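Local coordinates for AB hydrolase-1 domain-containing protein (Parabacteroides distasonis, PDB 4Q34) that is an uncharacterized alpha/beta hydrolase-family protein, probably an esterase that hydrolyses an ester substrate not yet identified, at residues V128-K131 against E135-D138; E109-N114 against R256-E261; E63-G68 against L304-V309. All blocks are in the same frame, centred on the assembly; numbering follows the deposited sequence.

Overall arrangement
Followed from the N terminus, the chain first reaches 63-68, in the loop after core strand 49-52, and contact 3 closes the longest loop by returning to 304-309 at the start of the last helix. Within that span, contact 2 joins helix 109-115 to the beginning of helix 257-277. Innermost lies contact 1, a short local closure in which 128-131 folds back on helix 134-142; no two loops cross. Contacts 1 and 3 adjoin: Q129 O lies 2.8 Å from L304 N, a probable hydrogen bond, and P66 and D67 pack on T136. L137 CD1 touches F113 CD2, linking contacts 1 and 2, whereas contacts 2 and 3 stay about 10 Å apart at their nearest atoms.

Contact 1. Residues V128-K131 against E135-D138; sequences VQFK and ETLD
F130 and K131 lie against T136 and L137 where a loop turns into helix 134-142, part of the long excursion that this alpha/beta hydrolase fold makes between strand 83-87 and helix 153-167. The approach begins at V128, whose carbonyl oxygen receives a weak bond from F130 N across an inverse gamma turn centred on Q129. That turn is fastened from outside, since the backbone of Q129 is hydrogen-bonded to G295. F130 follows with its ring directed at the helix: CG stands anti to the backbone N (chi1 -166°), which carries the far side of the ring past the T136 methyl. F130 CE1 comes within 3.8 Å of T136 CG2 and, more loosely, within 4.3 Å of L137 CD1. Both methyls approach the ring obliquely, while Y140 meets it edge-to-face and Y124 also packs on it; a large aromatic suits a place where so many apolar groups converge. K131 makes a different use of the same threonine. Its side chain crosses T136 at about a right angle, and CB and CD do the touching while the extended chain carries NZ away, so a lysine can lie here with its charge off the contact. The threonine divides its two branches differently: the methyl faces both the F130 ring and K131 O, whereas OG1 lies beside K131 CB and CD while it is hydrogen-bonded to D133 OD1 just ahead of it. On the lysine side, T136 OG1 is 3.7 Å from K131 CB, and T136 CG2 lies 3.7 Å from K131 O.

Contact 2. Residues E109-N114 against R256-E261; sequences EEVWFN and RPELYE
L259 and N114 bring two helices together, the end of helix 109-115 and the first turn of helix 257-277, both within the alpha/beta hydrolase family region. The branched end of the leucine sits against the asparagine's backbone as well as its side-chain root: L259 CG is 3.4 Å from N114 O, and L259 CD1 is 4.0 Å from N114 CB. Leucine fits this place because its branched apolar side chain also packs on I120 of strand 119-120. Toward solvent, V111 meets E258. Turned anti to the backbone N (chi1 180°), V111 CG1 approaches the carboxylate to 3.4 Å from E258 OE2, the two side chains crossing at about a right angle. The bend of E258 at its second torsion (-80°) folds the acid over toward the valine, and its other oxygen, OE1, is hydrogen-bonded to a glycerol, probably from the crystallisation liquor. R256 extends toward N114, its guanidinium coming obliquely beside the amide and turned steeply to it, and also rests on I120. Further out, R115 ties the two helices together, with its NH1 in a salt bridge to E261 OE1 and a hydrogen bond to E258 O. The N-cap residue R256 offers its carbonyl to the opening turn, R256 O accepting from both L259 N and Y260 N at 2.9 Å.

Contact 3. Residues E63-G68 against L304-V309; sequences ETTPDG and LNNIEV
T65 lays its methyl against the amide of N306, CG2 standing 3.8 Å from ND2 as the two side chains come from opposite directions. The amide is not short of polar partners: N306 ND2 is hydrogen-bonded to the carbonyl oxygens of M301 and E70, so the methyl merely packs beside a nitrogen that is already engaged. An asparagine suits this first turn of helix 306-319 because its short side chain can reach backbone carbonyls from two separate parts of the chain. On the other branch of the threonine, OG1 donates to D67 OD1 at 2.6 Å, reaching it from 54° above the carboxylate plane. R69 braces both residues, its backbone N-H bonding to T65 OG1 and its NE forming a salt bridge with D67 OD2. With an alanine in place of T65, both hydroxyl bonds vanish, and the D67 carboxylate would probably lose one of its holds, with R69 N left without this acceptor. In the alpha/beta hydrolase fold, the loop after strand 49-52 and the last helix belong to distant parts of the chain, and here they meet beside helix 134-142, where P66 packs on Q139 and Y140. The loop makes a type I turn from T65 to G68, closed by G68 N to T65 O at 2.9 Å. Proline's restricted phi suits P66 to the second position of such a turn, and G68 follows at a positive phi of 98°, where a side chain would press on the preceding carbonyl. D67 has chi1 near 61°, which swings its carboxylate back toward T65. Obliquely across it comes L304, whose long branched chain carries a methyl from an exposed position to the edge of the turn, a van der Waals contact that sets L304 CD2 3.5 Å from D67 OD2.

Contact 1. Residues V128-K131 against E135-D138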
loop_
_atom_site.group_PDB
_atom_site.type_symbol
_atom_site.label_atom_id
_atom_site.label_comp_id
_atom_site.label_asym_id
_atom_site.label_seq_id
_atom_site.Cartn_x
_atom_site.Cartn_y
_atom_site.Cartn_z
ATOM N N VAL A 128 14.032 -24.539 -10.412
ATOM C CA VAL A 128 13.049 -23.675 -9.739
ATOM C C VAL A 128 12.639 -22.540 -10.667
ATOM O O VAL A 128 13.460 -21.981 -11.381
ATOM C CB VAL A 128 13.550 -23.161 -8.350
ATOM C CG1 VAL A 128 14.658 -22.113 -8.488
ATOM C CG2 VAL A 128 12.400 -22.640 -7.500
ATOM N N GLN A 129 11.358 -22.165 -10.601
ATOM C CA GLN A 129 10.762 -21.149 -11.472
ATOM C C GLN A 129 10.913 -19.756 -10.821
ATOM O O GLN A 129 9.944 -19.042 -10.565
ATOM C CB GLN A 129 9.268 -21.472 -11.679
ATOM C CG GLN A 129 8.997 -22.716 -12.508
ATOM C CD GLN A 129 9.191 -22.524 -13.998
ATOM O OE1 GLN A 129 9.465 -21.436 -14.471
ATOM N NE2 GLN A 129 9.043 -23.613 -14.754
ATOM N N PHE A 130 12.157 -19.401 -10.555
ATOM C CA PHE A 130 12.490 -18.203 -9.812
ATOM C C PHE A 130 13.829 -17.712 -10.361
ATOM O O PHE A 130 14.803 -18.504 -10.575
ATOM C CB PHE A 130 12.524 -18.538 -8.311
ATOM C CG PHE A 130 12.541 -17.356 -7.384
ATOM C CD1 PHE A 130 13.749 -16.716 -7.034
ATOM C CD2 PHE A 130 11.362 -16.911 -6.824
ATOM C CE1 PHE A 130 13.782 -15.676 -6.143
ATOM C CE2 PHE A 130 11.375 -15.849 -5.926
ATOM C CZ PHE A 130 12.577 -15.225 -5.600
ATOM N N LYS A 131 13.889 -16.417 -10.648
ATOM C CA LYS A 131 15.116 -15.801 -11.156
ATOM C C LYS A 131 16.193 -15.782 -10.082
ATOM O O LYS A 131 15.914 -15.484 -8.927
ATOM C CB LYS A 131 14.855 -14.396 -11.706
ATOM C CG LYS A 131 15.912 -14.023 -12.751
ATOM C CD LYS A 131 15.751 -12.612 -13.290
ATOM C CE LYS A 131 16.891 -12.257 -14.244
ATOM N NZ LYS A 131 16.547 -10.988 -14.940
ATOM N N GLU A 135 19.245 -8.849 -7.374
ATOM C CA GLU A 135 18.210 -7.808 -7.370
ATOM C C GLU A 135 16.814 -8.396 -7.167
ATOM O O GLU A 135 15.983 -7.821 -6.464
ATOM C CB GLU A 135 18.257 -6.976 -8.663
ATOM C CG GLU A 135 19.428 -5.994 -8.731
ATOM C CD GLU A 135 19.701 -5.272 -7.408
ATOM O OE1 GLU A 135 18.785 -4.582 -6.888
ATOM O OE2 GLU A 135 20.834 -5.403 -6.880
ATOM N N THR A 136 16.552 -9.539 -7.794
ATOM C CA THR A 136 15.308 -10.283 -7.595
ATOM C C THR A 136 15.133 -10.626 -6.122
ATOM O O THR A 136 14.075 -10.414 -5.550
ATOM C CB THR A 136 15.257 -11.557 -8.469
ATOM O OG1 THR A 136 15.284 -11.181 -9.857
ATOM C CG2 THR A 136 14.025 -12.426 -8.162
ATOM N N LEU A 137 16.166 -11.158 -5.496
ATOM C CA LEU A 137 16.036 -11.529 -4.082
ATOM C C LEU A 137 15.860 -10.327 -3.179
ATOM O O LEU A 137 15.117 -10.407 -2.224
ATOM C CB LEU A 137 17.237 -12.350 -3.601
ATOM C CG LEU A 137 16.978 -13.282 -2.414
ATOM C CD1 LEU A 137 15.945 -14.344 -2.707
ATOM C CD2 LEU A 137 18.273 -13.945 -1.966
ATOM N N ASP A 138 16.540 -9.231 -3.490
ATOM C CA ASP A 138 16.351 -7.971 -2.797
ATOM C C ASP A 138 14.869 -7.573 -2.816
ATOM O O ASP A 138 14.268 -7.252 -1.781
ATOM C CB ASP A 138 17.198 -6.856 -3.464
ATOM C CG ASP A 138 17.043 -5.482 -2.787
ATOM O OD1 ASP A 138 17.388 -5.349 -1.614
ATOM O OD2 ASP A 138 16.548 -4.514 -3.428
#

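Contact 2. Residues E109-N114 against R256-E261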
loop_
_atom_site.group_PDB
_atom_site.type_symbol
_atom_site.label_atom_id
_atom_site.label_comp_id
_atom_site.label_asym_id
_atom_site.label_seq_id
_atom_site.Cartn_x
_atom_site.Cartn_y
_atom_site.Cartn_z
ATOM N N GLU A 109 15.455 -13.972 7.139
ATOM C CA GLU A 109 15.269 -13.972 5.661
ATOM C C GLU A 109 15.683 -15.297 4.976
ATOM O O GLU A 109 14.988 -15.793 4.072
ATOM C CB GLU A 109 16.041 -12.800 5.051
ATOM C CG GLU A 109 15.355 -11.488 5.407
ATOM C CD GLU A 109 15.969 -10.256 4.774
ATOM O OE1 GLU A 109 17.096 -10.266 4.234
ATOM O OE2 GLU A 109 15.274 -9.234 4.826
ATOM N N GLU A 110 16.795 -15.853 5.437
ATOM C CA GLU A 110 17.272 -17.137 4.939
ATOM C C GLU A 110 16.315 -18.302 5.246
ATOM O O GLU A 110 16.234 -19.303 4.484
ATOM C CB GLU A 110 18.691 -17.405 5.459
ATOM C CG GLU A 110 19.707 -16.333 5.048
ATOM C CD GLU A 110 19.725 -15.081 5.917
ATOM O OE1 GLU A 110 19.012 -15.018 6.964
ATOM O OE2 GLU A 110 20.495 -14.140 5.556
ATOM N N VAL A 111 15.645 -18.212 6.383
ATOM C CA VAL A 111 14.596 -19.172 6.747
ATOM C C VAL A 111 13.386 -19.036 5.822
ATOM O O VAL A 111 12.914 -20.034 5.255
ATOM C CB VAL A 111 14.181 -19.050 8.224
ATOM C CG1 VAL A 111 13.093 -20.061 8.543
ATOM C CG2 VAL A 111 15.390 -19.226 9.142
ATOM N N TRP A 112 12.902 -17.812 5.594
ATOM C CA TRP A 112 11.856 -17.624 4.611
ATOM C C TRP A 112 12.167 -18.161 3.210
ATOM O O TRP A 112 11.296 -18.701 2.552
ATOM C CB TRP A 112 11.408 -16.156 4.495
ATOM C CG TRP A 112 10.691 -15.619 5.695
ATOM C CD1 TRP A 112 11.178 -14.725 6.607
ATOM C CD2 TRP A 112 9.349 -15.903 6.087
ATOM N NE1 TRP A 112 10.221 -14.444 7.574
ATOM C CE2 TRP A 112 9.091 -15.162 7.279
ATOM C CE3 TRP A 112 8.342 -16.721 5.565
ATOM C CZ2 TRP A 112 7.850 -15.191 7.929
ATOM C CZ3 TRP A 112 7.098 -16.754 6.216
ATOM C CH2 TRP A 112 6.872 -16.008 7.391
ATOM N N PHE A 113 13.401 -18.013 2.760
ATOM C CA PHE A 113 13.832 -18.567 1.451
ATOM C C PHE A 113 13.509 -20.054 1.394
ATOM O O PHE A 113 12.936 -20.549 0.443
ATOM C CB PHE A 113 15.321 -18.290 1.319
ATOM C CG PHE A 113 15.963 -18.768 0.052
ATOM C CD1 PHE A 113 16.447 -20.060 -0.060
ATOM C CD2 PHE A 113 16.183 -17.884 -1.007
ATOM C CE1 PHE A 113 17.103 -20.480 -1.214
ATOM C CE2 PHE A 113 16.849 -18.298 -2.150
ATOM C CZ PHE A 113 17.306 -19.592 -2.251
ATOM N N ASN A 114 13.885 -20.770 2.446
ATOM C CA ASN A 114 13.562 -22.199 2.545
ATOM C C ASN A 114 12.076 -22.487 2.679
ATOM O O ASN A 114 11.547 -23.336 1.995
ATOM C CB ASN A 114 14.267 -22.800 3.758
ATOM C CG ASN A 114 15.753 -22.910 3.575
ATOM O OD1 ASN A 114 16.353 -22.192 2.791
ATOM N ND2 ASN A 114 16.359 -23.813 4.317
ATOM N N ARG A 256 13.336 -31.301 7.178
ATOM C CA ARG A 256 13.162 -29.865 7.304
ATOM C C ARG A 256 11.668 -29.488 7.332
ATOM O O ARG A 256 11.044 -29.335 6.275
ATOM C CB ARG A 256 13.840 -29.155 6.126
ATOM C CG ARG A 256 15.356 -29.339 6.083
ATOM C CD ARG A 256 15.887 -28.854 4.756
ATOM N NE ARG A 256 17.351 -28.902 4.664
ATOM C CZ ARG A 256 18.189 -28.039 5.246
ATOM N NH1 ARG A 256 17.748 -27.051 6.013
ATOM N NH2 ARG A 256 19.501 -28.193 5.086
ATOM N N PRO A 257 11.100 -29.347 8.544
ATOM C CA PRO A 257 9.688 -29.005 8.750
ATOM C C PRO A 257 9.261 -27.728 8.042
ATOM O O PRO A 257 8.107 -27.631 7.623
ATOM C CB PRO A 257 9.574 -28.820 10.270
ATOM C CG PRO A 257 10.667 -29.670 10.835
ATOM C CD PRO A 257 11.762 -29.751 9.802
ATOM N N GLU A 258 10.167 -26.755 7.900
ATOM C CA GLU A 258 9.825 -25.547 7.143
ATOM C C GLU A 258 9.325 -25.892 5.727
ATOM O O GLU A 258 8.451 -25.191 5.206
ATOM C CB GLU A 258 10.990 -24.571 7.043
ATOM C CG GLU A 258 11.449 -23.960 8.363
ATOM C CD GLU A 258 10.595 -22.797 8.885
ATOM O OE1 GLU A 258 9.623 -22.351 8.244
ATOM O OE2 GLU A 258 10.915 -22.308 9.987
ATOM N N LEU A 259 9.869 -26.944 5.115
ATOM C CA LEU A 259 9.396 -27.378 3.806
ATOM C C LEU A 259 8.370 -28.521 3.888
ATOM O O LEU A 259 7.413 -28.566 3.085
ATOM C CB LEU A 259 10.558 -27.777 2.917
ATOM C CG LEU A 259 11.531 -26.655 2.457
ATOM C CD1 LEU A 259 12.714 -26.482 3.383
ATOM C CD2 LEU A 259 12.036 -26.983 1.060
ATOM N N TYR A 260 8.544 -29.419 4.846
ATOM C CA TYR A 260 7.706 -30.622 4.904
ATOM C C TYR A 260 6.276 -30.307 5.287
ATOM O O TYR A 260 5.365 -30.988 4.867
ATOM C CB TYR A 260 8.316 -31.715 5.803
ATOM C CG TYR A 260 7.604 -33.040 5.684
ATOM C CD1 TYR A 260 7.757 -33.833 4.552
ATOM C CD2 TYR A 260 6.737 -33.471 6.664
ATOM C CE1 TYR A 260 7.084 -35.022 4.407
ATOM C CE2 TYR A 260 6.060 -34.676 6.534
ATOM C CZ TYR A 260 6.243 -35.446 5.395
ATOM O OH TYR A 260 5.572 -36.638 5.249
ATOM N N GLU A 261 6.067 -29.228 6.019
ATOM C CA GLU A 261 4.715 -28.810 6.329
ATOM C C GLU A 261 3.886 -28.670 5.073
ATOM O O GLU A 261 2.702 -28.952 5.122
ATOM C CB GLU A 261 4.705 -27.505 7.098
ATOM C CG GLU A 261 5.168 -27.710 8.523
ATOM C CD GLU A 261 4.904 -26.524 9.442
ATOM O OE1 GLU A 261 4.499 -25.438 8.956
ATOM O OE2 GLU A 261 5.103 -26.702 10.663
#

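Contact 3. Residues E63-G68 against L304-V309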
loop_
_atom_site.group_PDB
_atom_site.type_symbol
_atom_site.label_atom_id
_atom_site.label_comp_id
_atom_site.label_asym_id
_atom_site.label_seq_id
_atom_site.Cartn_x
_atom_site.Cartn_y
_atom_site.Cartn_z
ATOM N N GLU A 63 1.189 -8.372 -7.400
ATOM C CA GLU A 63 1.589 -7.283 -8.272
ATOM C C GLU A 63 2.830 -7.707 -9.106
ATOM O O GLU A 63 3.013 -8.871 -9.422
ATOM C CB GLU A 63 1.840 -6.015 -7.454
ATOM C CG GLU A 63 0.633 -5.597 -6.642
ATOM C CD GLU A 63 0.889 -4.482 -5.609
ATOM O OE1 GLU A 63 2.037 -3.981 -5.533
ATOM O OE2 GLU A 63 -0.081 -4.080 -4.890
ATOM N N THR A 64 3.684 -6.758 -9.451
ATOM C CA THR A 64 4.905 -7.081 -10.171
ATOM C C THR A 64 5.680 -8.151 -9.428
ATOM O O THR A 64 5.816 -8.109 -8.184
ATOM C CB THR A 64 5.786 -5.816 -10.378
ATOM O OG1 THR A 64 4.981 -4.760 -10.943
ATOM C CG2 THR A 64 6.935 -6.089 -11.279
ATOM N N THR A 65 6.183 -9.122 -10.183
ATOM C CA THR A 65 6.978 -10.205 -9.605
ATOM C C THR A 65 8.311 -9.643 -9.119
ATOM O O THR A 65 8.755 -8.558 -9.531
ATOM C CB THR A 65 7.193 -11.334 -10.644
ATOM O OG1 THR A 65 8.157 -10.937 -11.646
ATOM C CG2 THR A 65 5.902 -11.739 -11.289
ATOM N N PRO A 66 9.022 -10.394 -8.264
ATOM C CA PRO A 66 10.264 -9.820 -7.767
ATOM C C PRO A 66 11.334 -9.524 -8.844
ATOM O O PRO A 66 12.159 -8.618 -8.680
ATOM C CB PRO A 66 10.765 -10.840 -6.749
ATOM C CG PRO A 66 9.764 -11.900 -6.646
ATOM C CD PRO A 66 8.648 -11.669 -7.630
ATOM N N ASP A 67 11.283 -10.266 -9.949
ATOM C CA ASP A 67 12.176 -10.066 -11.066
ATOM C C ASP A 67 11.662 -9.102 -12.132
ATOM O O ASP A 67 12.314 -8.924 -13.162
ATOM C CB ASP A 67 12.536 -11.393 -11.720
ATOM C CG ASP A 67 11.339 -12.137 -12.268
ATOM O OD1 ASP A 67 10.323 -12.330 -11.558
ATOM O OD2 ASP A 67 11.429 -12.542 -13.442
ATOM N N GLY A 68 10.530 -8.453 -11.879
ATOM C CA GLY A 68 10.072 -7.360 -12.692
ATOM C C GLY A 68 9.028 -7.645 -13.765
ATOM O O GLY A 68 8.756 -6.771 -14.587
ATOM N N LEU A 304 8.315 -17.717 -12.479
ATOM C CA LEU A 304 8.655 -17.467 -13.892
ATOM C C LEU A 304 7.608 -17.949 -14.852
ATOM O O LEU A 304 7.481 -17.352 -15.924
ATOM C CB LEU A 304 10.002 -18.093 -14.260
ATOM C CG LEU A 304 11.203 -17.467 -13.529
ATOM C CD1 LEU A 304 12.450 -18.312 -13.829
ATOM C CD2 LEU A 304 11.434 -16.023 -13.956
ATOM N N ASN A 305 6.863 -18.995 -14.491
ATOM C CA ASN A 305 5.812 -19.555 -15.363
ATOM C C ASN A 305 4.422 -19.096 -14.925
ATOM O O ASN A 305 3.436 -19.820 -15.110
ATOM C CB ASN A 305 5.874 -21.099 -15.347
ATOM C CG ASN A 305 5.643 -21.691 -13.968
ATOM O OD1 ASN A 305 5.597 -20.979 -12.959
ATOM N ND2 ASN A 305 5.440 -22.994 -13.917
ATOM N N ASN A 306 4.345 -17.921 -14.326
ATOM C CA ASN A 306 3.077 -17.482 -13.747
ATOM C C ASN A 306 1.956 -17.278 -14.771
ATOM O O ASN A 306 0.776 -17.365 -14.430
ATOM C CB ASN A 306 3.218 -16.270 -12.830
ATOM C CG ASN A 306 3.559 -14.979 -13.556
ATOM O OD1 ASN A 306 4.089 -14.959 -14.647
ATOM N ND2 ASN A 306 3.226 -13.853 -12.904
ATOM N N ILE A 307 2.325 -17.036 -16.028
ATOM C CA ILE A 307 1.293 -16.945 -17.059
ATOM C C ILE A 307 0.604 -18.304 -17.233
ATOM O O ILE A 307 -0.600 -18.405 -17.393
ATOM C CB ILE A 307 1.849 -16.363 -18.388
ATOM C CG1 ILE A 307 2.299 -14.897 -18.171
ATOM C CG2 ILE A 307 0.809 -16.498 -19.497
ATOM C CD1 ILE A 307 3.085 -14.258 -19.314
ATOM N N GLU A 308 1.389 -19.371 -17.265
ATOM C CA GLU A 308 0.847 -20.718 -17.335
ATOM C C GLU A 308 -0.001 -20.997 -16.100
ATOM O O GLU A 308 -1.033 -21.658 -16.186
ATOM C CB GLU A 308 1.972 -21.768 -17.452
ATOM C CG GLU A 308 2.875 -21.574 -18.667
ATOM C CD GLU A 308 3.990 -22.611 -18.747
ATOM O OE1 GLU A 308 3.700 -23.813 -18.731
ATOM O OE2 GLU A 308 5.166 -22.214 -18.835
ATOM N N VAL A 309 0.427 -20.490 -14.935
ATOM C CA VAL A 309 -0.332 -20.679 -13.680
ATOM C C VAL A 309 -1.691 -19.934 -13.843
ATOM O O VAL A 309 -2.752 -20.483 -13.542
ATOM C CB VAL A 309 0.472 -20.178 -12.479
ATOM C CG1 VAL A 309 -0.348 -20.257 -11.209
ATOM C CG2 VAL A 309 1.781 -20.990 -12.289
#